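Side-chain contacts in glutaredoxin-like protein NrdH (Escherichia coli, PDB 1H75), which probably carries electrons to the NrdEF ribonucleotide reductase system, as a small redox-active member of the glutaredoxin family: residues 19-22 with 27-30; 5-8 with 13-16. All coordinates share one frame; numbering follows the deposited sequence.

Contact 1 of 2, residues 19-22 with 27-30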
ATOM      1  N   ARG A  19      -0.654   6.518  -7.644  1.00 18.63           N
ATOM      2  CA  ARG A  19      -0.223   7.697  -8.384  1.00 20.89           C
ATOM      3  C   ARG A  19       0.956   8.387  -7.688  1.00 19.40           C
ATOM      4  O   ARG A  19       1.902   8.829  -8.343  1.00 20.15           O
ATOM      5  CB  ARG A  19      -1.386   8.686  -8.505  1.00 23.18           C
ATOM      6  CG  ARG A  19      -1.038  10.005  -9.198  1.00 29.89           C
ATOM      7  CD  ARG A  19      -1.005   9.870 -10.716  1.00 32.86           C
ATOM      8  NE  ARG A  19       0.025   8.945 -11.176  1.00 37.01           N
ATOM      9  CZ  ARG A  19       0.340   8.756 -12.456  1.00 38.32           C
ATOM     10  NH1 ARG A  19      -0.298   9.437 -13.404  1.00 39.49           N
ATOM     11  NH2 ARG A  19       1.278   7.879 -12.792  1.00 36.17           N
ATOM     12  N   ALA A  20       0.891   8.487  -6.365  1.00 17.54           N
ATOM     13  CA  ALA A  20       1.956   9.135  -5.600  1.00 16.47           C
ATOM     14  C   ALA A  20       3.258   8.360  -5.748  1.00 16.06           C
ATOM     15  O   ALA A  20       4.346   8.956  -5.882  1.00 14.51           O
ATOM     16  CB  ALA A  20       1.566   9.229  -4.131  1.00 16.80           C
ATOM     17  N   MET A  21       3.162   7.037  -5.709  1.00 15.40           N
ATOM     18  CA  MET A  21       4.367   6.225  -5.856  1.00 16.99           C
ATOM     19  C   MET A  21       4.931   6.352  -7.276  1.00 16.78           C
ATOM     20  O   MET A  21       6.147   6.437  -7.467  1.00 17.75           O
ATOM     21  CB  MET A  21       4.054   4.778  -5.517  1.00 17.39           C
ATOM     22  CG  MET A  21       3.695   4.638  -4.046  1.00 16.73           C
ATOM     23  SD  MET A  21       4.058   2.994  -3.443  1.00 20.26           S
ATOM     24  CE  MET A  21       3.388   3.076  -1.751  1.00 18.30           C
ATOM     25  N   GLU A  22       4.051   6.365  -8.270  1.00 18.43           N
ATOM     26  CA  GLU A  22       4.496   6.499  -9.647  1.00 17.91           C
ATOM     27  C   GLU A  22       5.139   7.865  -9.867  1.00 18.56           C
ATOM     28  O   GLU A  22       6.119   7.987 -10.612  1.00 18.59           O
ATOM     29  CB  GLU A  22       3.309   6.297 -10.604  1.00 20.91           C
ATOM     30  CG  GLU A  22       2.754   4.862 -10.531  1.00 22.32           C
ATOM     31  CD  GLU A  22       1.449   4.659 -11.293  1.00 24.75           C
ATOM     32  OE1 GLU A  22       1.143   3.487 -11.598  1.00 30.63           O
ATOM     33  OE2 GLU A  22       0.727   5.639 -11.570  1.00 26.58           O
ATOM     34  N   ASP A  27       9.053   1.439  -7.498  1.00 20.49           N
ATOM     35  CA  ASP A  27       8.558   0.196  -8.075  1.00 20.54           C
ATOM     36  C   ASP A  27       7.756  -0.457  -6.969  1.00 19.98           C
ATOM     37  O   ASP A  27       8.183  -0.465  -5.824  1.00 19.29           O
ATOM     38  CB  ASP A  27       9.701  -0.727  -8.490  1.00 23.73           C
ATOM     39  CG  ASP A  27      10.457  -0.195  -9.682  1.00 26.84           C
ATOM     40  OD1 ASP A  27       9.813   0.149 -10.695  1.00 29.88           O
ATOM     41  OD2 ASP A  27      11.696  -0.114  -9.601  1.00 31.99           O
ATOM     42  N   PHE A  28       6.586  -0.989  -7.310  1.00 17.94           N
ATOM     43  CA  PHE A  28       5.751  -1.647  -6.312  1.00 19.49           C
ATOM     44  C   PHE A  28       4.879  -2.697  -6.962  1.00 20.29           C
ATOM     45  O   PHE A  28       4.712  -2.715  -8.183  1.00 20.47           O
ATOM     46  CB  PHE A  28       4.860  -0.626  -5.594  1.00 18.29           C
ATOM     47  CG  PHE A  28       4.022   0.194  -6.523  1.00 19.72           C
ATOM     48  CD1 PHE A  28       2.769  -0.250  -6.928  1.00 19.30           C
ATOM     49  CD2 PHE A  28       4.507   1.386  -7.042  1.00 19.56           C
ATOM     50  CE1 PHE A  28       2.014   0.483  -7.839  1.00 20.75           C
ATOM     51  CE2 PHE A  28       3.763   2.130  -7.958  1.00 21.82           C
ATOM     52  CZ  PHE A  28       2.517   1.681  -8.359  1.00 22.19           C
ATOM     53  N   GLU A  29       4.343  -3.584  -6.133  1.00 21.74           N
ATOM     54  CA  GLU A  29       3.445  -4.624  -6.593  1.00 22.63           C
ATOM     55  C   GLU A  29       2.096  -4.322  -5.966  1.00 22.51           C
ATOM     56  O   GLU A  29       2.014  -3.700  -4.900  1.00 21.58           O
ATOM     57  CB  GLU A  29       3.934  -6.016  -6.162  1.00 25.22           C
ATOM     58  CG  GLU A  29       4.180  -6.193  -4.669  1.00 31.33           C
ATOM     59  CD  GLU A  29       4.555  -7.627  -4.304  1.00 34.55           C
ATOM     60  OE1 GLU A  29       4.919  -8.400  -5.218  1.00 37.80           O
ATOM     61  OE2 GLU A  29       4.503  -7.978  -3.103  1.00 35.61           O
ATOM     62  N   MET A  30       1.031  -4.719  -6.647  1.00 22.07           N
ATOM     63  CA  MET A  30      -0.291  -4.483  -6.113  1.00 23.14           C
ATOM     64  C   MET A  30      -0.983  -5.810  -5.928  1.00 23.08           C
ATOM     65  O   MET A  30      -0.770  -6.741  -6.707  1.00 23.02           O
ATOM     66  CB  MET A  30      -1.104  -3.608  -7.055  1.00 26.62           C
ATOM     67  CG  MET A  30      -0.518  -2.231  -7.249  1.00 30.40           C
ATOM     68  SD  MET A  30      -1.562  -1.273  -8.326  1.00 36.99           S
ATOM     69  CE  MET A  30      -2.357  -0.196  -7.141  1.00 36.03           C
TER
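In the beta-alpha-beta unit formed by strand 3-7, helix 12-23 and strand 29-32, Met21 and Glu22 near the end of the helix receive the ring of Phe28, which stands just before the second strand. Met21 CB lies 3.6 Å from Phe28 CE2, approaching the ring obliquely. The side chain then runs on past the ring and carries its sulfur to a Met-aromatic contact: Met21 SD is 4.6 Å from the Phe28 ring centroid and 36° off the ring normal, neither over the centre nor in the plane. Glu22 comes in at the edge, near the ring plane, with its CG 3.9 Å from Phe28 CZ. Glu22 OE1 lies 4.0 Å from Phe28 CZ, while Glu22 OE2 forms a 2.6 Å salt bridge with Arg19 NH2, one helical turn back, which restrains the carboxylate while Glu22 CG sits at the ring edge. Phe28 takes the crowded rotamer, CG between the backbone N and carbonyl carbon (chi1 55°), and this directs the ring at the helix. A serine in place of Phe28 would probably leave the Met21 sulfur without its aromatic partner and open a gap beside Glu22 CG. Around the pair, Met21 and Phe28 both pack on Ile3 and Ile5 of strand 3-7, Phe28 also touches Lys18 of the helix, and Met21 reaches Leu72 in a loop.

Contact 2 of 2, residues 5-8 with 13-16; sequences IYTR and QCHA
The flat group where Thr7 and Arg8 meet Cys14 is the peptide that joins the first two, and its N-H points broadly toward Cys14 SG, which lies somewhat outside the peptide plane. Cys14 SG is 3.8 Å from Arg8 N, too far to be counted a hydrogen bond. The other flat groups look elsewhere: Tyr6 packs its ring on Ala39 and Leu43 of helix 37-45, and the guanidinium of Arg8 leads off to a salt bridge with Asp34. What remains is a close fit between a hydroxyl, a backbone amide and the disulfide-bonded side chain of Cys14, the second cysteine of the CxxC motif. Thr7 OG1 lies 3.1 Å from Cys14 CB, a tight approach, and 3.4 Å from Cys14 SG, so the oxygen rests alongside the CB-SG bond. The hydroxyl gets there because OG1 stands opposite the backbone N of Thr7 (chi1 -169°), which carries it toward the helix. The cysteine holds SG beside its own backbone N, anti to the carbonyl carbon (chi1 -61°), and from there the sulfur closes the disulfide with Cys11, the pair expected by similarity to be redox-active. The structure therefore holds the oxidised form, and Cys14 and Thr7 are both buried. Pro52, just before strand 53-56, touches Cys14 too, at a position consistent with the cis-proline of the thioredoxin fold. Thr7 ends the strand 3-7, which is hydrogen-bonded through its backbone to strand 29-32 and to Val53 of strand 53-56. Helix 12-23 thus starts with its active-site turn set against the C-terminal end of a central strand.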
ATOM      1  N   ILE A   5       1.288  -2.811  -2.311  1.00 14.89           N
ATOM      2  CA  ILE A   5       0.111  -2.004  -1.994  1.00 15.09           C
ATOM      3  C   ILE A   5      -1.084  -2.944  -2.058  1.00 16.13           C
ATOM      4  O   ILE A   5      -1.348  -3.515  -3.120  1.00 16.87           O
ATOM      5  CB  ILE A   5      -0.143  -0.861  -3.029  1.00 15.22           C
ATOM      6  CG1 ILE A   5       1.083   0.055  -3.138  1.00 16.59           C
ATOM      7  CG2 ILE A   5      -1.387  -0.068  -2.625  1.00 16.42           C
ATOM      8  CD1 ILE A   5       0.939   1.198  -4.174  1.00 18.37           C
ATOM      9  N   TYR A   6      -1.775  -3.123  -0.930  1.00 14.33           N
ATOM     10  CA  TYR A   6      -2.980  -3.969  -0.894  1.00 15.00           C
ATOM     11  C   TYR A   6      -4.100  -3.013  -1.250  1.00 15.97           C
ATOM     12  O   TYR A   6      -4.332  -2.006  -0.562  1.00 16.23           O
ATOM     13  CB  TYR A   6      -3.162  -4.596   0.490  1.00 13.25           C
ATOM     14  CG  TYR A   6      -2.067  -5.625   0.750  1.00 14.27           C
ATOM     15  CD1 TYR A   6      -0.870  -5.266   1.378  1.00 17.40           C
ATOM     16  CD2 TYR A   6      -2.205  -6.943   0.290  1.00 15.95           C
ATOM     17  CE1 TYR A   6       0.168  -6.199   1.542  1.00 16.53           C
ATOM     18  CE2 TYR A   6      -1.183  -7.871   0.447  1.00 17.96           C
ATOM     19  CZ  TYR A   6      -0.002  -7.494   1.071  1.00 19.37           C
ATOM     20  OH  TYR A   6       1.000  -8.424   1.197  1.00 21.35           O
ATOM     21  N   THR A   7      -4.843  -3.363  -2.298  1.00 15.31           N
ATOM     22  CA  THR A   7      -5.826  -2.443  -2.828  1.00 17.70           C
ATOM     23  C   THR A   7      -7.219  -2.990  -3.161  1.00 19.97           C
ATOM     24  O   THR A   7      -7.481  -4.181  -3.024  1.00 19.01           O
ATOM     25  CB  THR A   7      -5.196  -1.825  -4.104  1.00 19.07           C
ATOM     26  OG1 THR A   7      -5.967  -0.715  -4.558  1.00 20.97           O
ATOM     27  CG2 THR A   7      -5.097  -2.898  -5.212  1.00 19.55           C
ATOM     28  N   ARG A   8      -8.088  -2.091  -3.611  1.00 22.03           N
ATOM     29  CA  ARG A   8      -9.466  -2.409  -3.993  1.00 26.90           C
ATOM     30  C   ARG A   8      -9.878  -1.454  -5.119  1.00 28.68           C
ATOM     31  O   ARG A   8      -9.416  -0.317  -5.162  1.00 27.08           O
ATOM     32  CB  ARG A   8     -10.387  -2.227  -2.770  1.00 26.63           C
ATOM     33  CG  ARG A   8     -11.856  -2.038  -3.082  1.00 30.79           C
ATOM     34  CD  ARG A   8     -12.677  -2.125  -1.821  1.00 31.00           C
ATOM     35  NE  ARG A   8     -12.614  -3.448  -1.205  1.00 32.03           N
ATOM     36  CZ  ARG A   8     -12.926  -3.684   0.067  1.00 31.87           C
ATOM     37  NH1 ARG A   8     -13.316  -2.686   0.853  1.00 32.07           N
ATOM     38  NH2 ARG A   8     -12.859  -4.912   0.552  1.00 31.84           N
ATOM     39  N   GLN A  13      -8.430   6.444  -2.129  1.00 21.98           N
ATOM     40  CA  GLN A  13      -7.153   6.522  -1.415  1.00 21.27           C
ATOM     41  C   GLN A  13      -6.132   5.548  -1.978  1.00 20.15           C
ATOM     42  O   GLN A  13      -4.915   5.789  -1.896  1.00 19.13           O
ATOM     43  CB  GLN A  13      -7.364   6.303   0.089  1.00 23.07           C
ATOM     44  CG  GLN A  13      -8.113   7.473   0.719  1.00 26.79           C
ATOM     45  CD  GLN A  13      -8.141   7.446   2.232  1.00 29.16           C
ATOM     46  OE1 GLN A  13      -7.100   7.382   2.890  1.00 29.07           O
ATOM     47  NE2 GLN A  13      -9.343   7.516   2.798  1.00 30.47           N
ATOM     48  N   CYS A  14      -6.615   4.445  -2.544  1.00 18.84           N
ATOM     49  CA  CYS A  14      -5.734   3.455  -3.146  1.00 20.14           C
ATOM     50  C   CYS A  14      -5.130   4.043  -4.420  1.00 20.43           C
ATOM     51  O   CYS A  14      -3.926   3.930  -4.673  1.00 19.86           O
ATOM     52  CB  CYS A  14      -6.506   2.206  -3.517  1.00 22.00           C
ATOM     53  SG  CYS A  14      -7.305   1.336  -2.136  1.00 21.71           S
ATOM     54  N   HIS A  15      -5.984   4.647  -5.241  1.00 20.84           N
ATOM     55  CA  HIS A  15      -5.525   5.254  -6.488  1.00 23.43           C
ATOM     56  C   HIS A  15      -4.552   6.394  -6.195  1.00 21.06           C
ATOM     57  O   HIS A  15      -3.512   6.522  -6.861  1.00 20.36           O
ATOM     58  CB  HIS A  15      -6.725   5.764  -7.303  1.00 26.71           C
ATOM     59  CG  HIS A  15      -6.352   6.348  -8.630  1.00 32.08           C
ATOM     60  ND1 HIS A  15      -5.971   7.665  -8.787  1.00 34.91           N
ATOM     61  CD2 HIS A  15      -6.271   5.785  -9.859  1.00 34.42           C
ATOM     62  CE1 HIS A  15      -5.671   7.885 -10.055  1.00 35.36           C
ATOM     63  NE2 HIS A  15      -5.843   6.761 -10.726  1.00 34.24           N
ATOM     64  N   ALA A  16      -4.864   7.208  -5.184  1.00 19.48           N
ATOM     65  CA  ALA A  16      -3.985   8.320  -4.821  1.00 18.63           C
ATOM     66  C   ALA A  16      -2.599   7.781  -4.451  1.00 18.51           C
ATOM     67  O   ALA A  16      -1.563   8.349  -4.817  1.00 18.25           O
ATOM     68  CB  ALA A  16      -4.568   9.092  -3.650  1.00 17.05           C
TER

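How the contacts relate
Both contacts use helix 12-23 within a single beta-alpha-beta unit, contact 2 setting its start against the end of strand 3-7 and contact 1 its far end against the residue that leads into strand 29-32; their centres are about 9 Å apart. Contact 2 is the more buried and lies nearer the centre of the chain; contact 1 is partly buried, with a charged pair at its margin. Their chemistry follows: sulfur, hydroxyl and backbone amide beside the redox disulfide in contact 2, apolar and Met-aromatic packing in contact 1. Ile5, in the strand segment of contact 2, packs its CD1 against contact 1, 3.6 Å from Phe28 CD1 and 3.7 Å from Met21 SD.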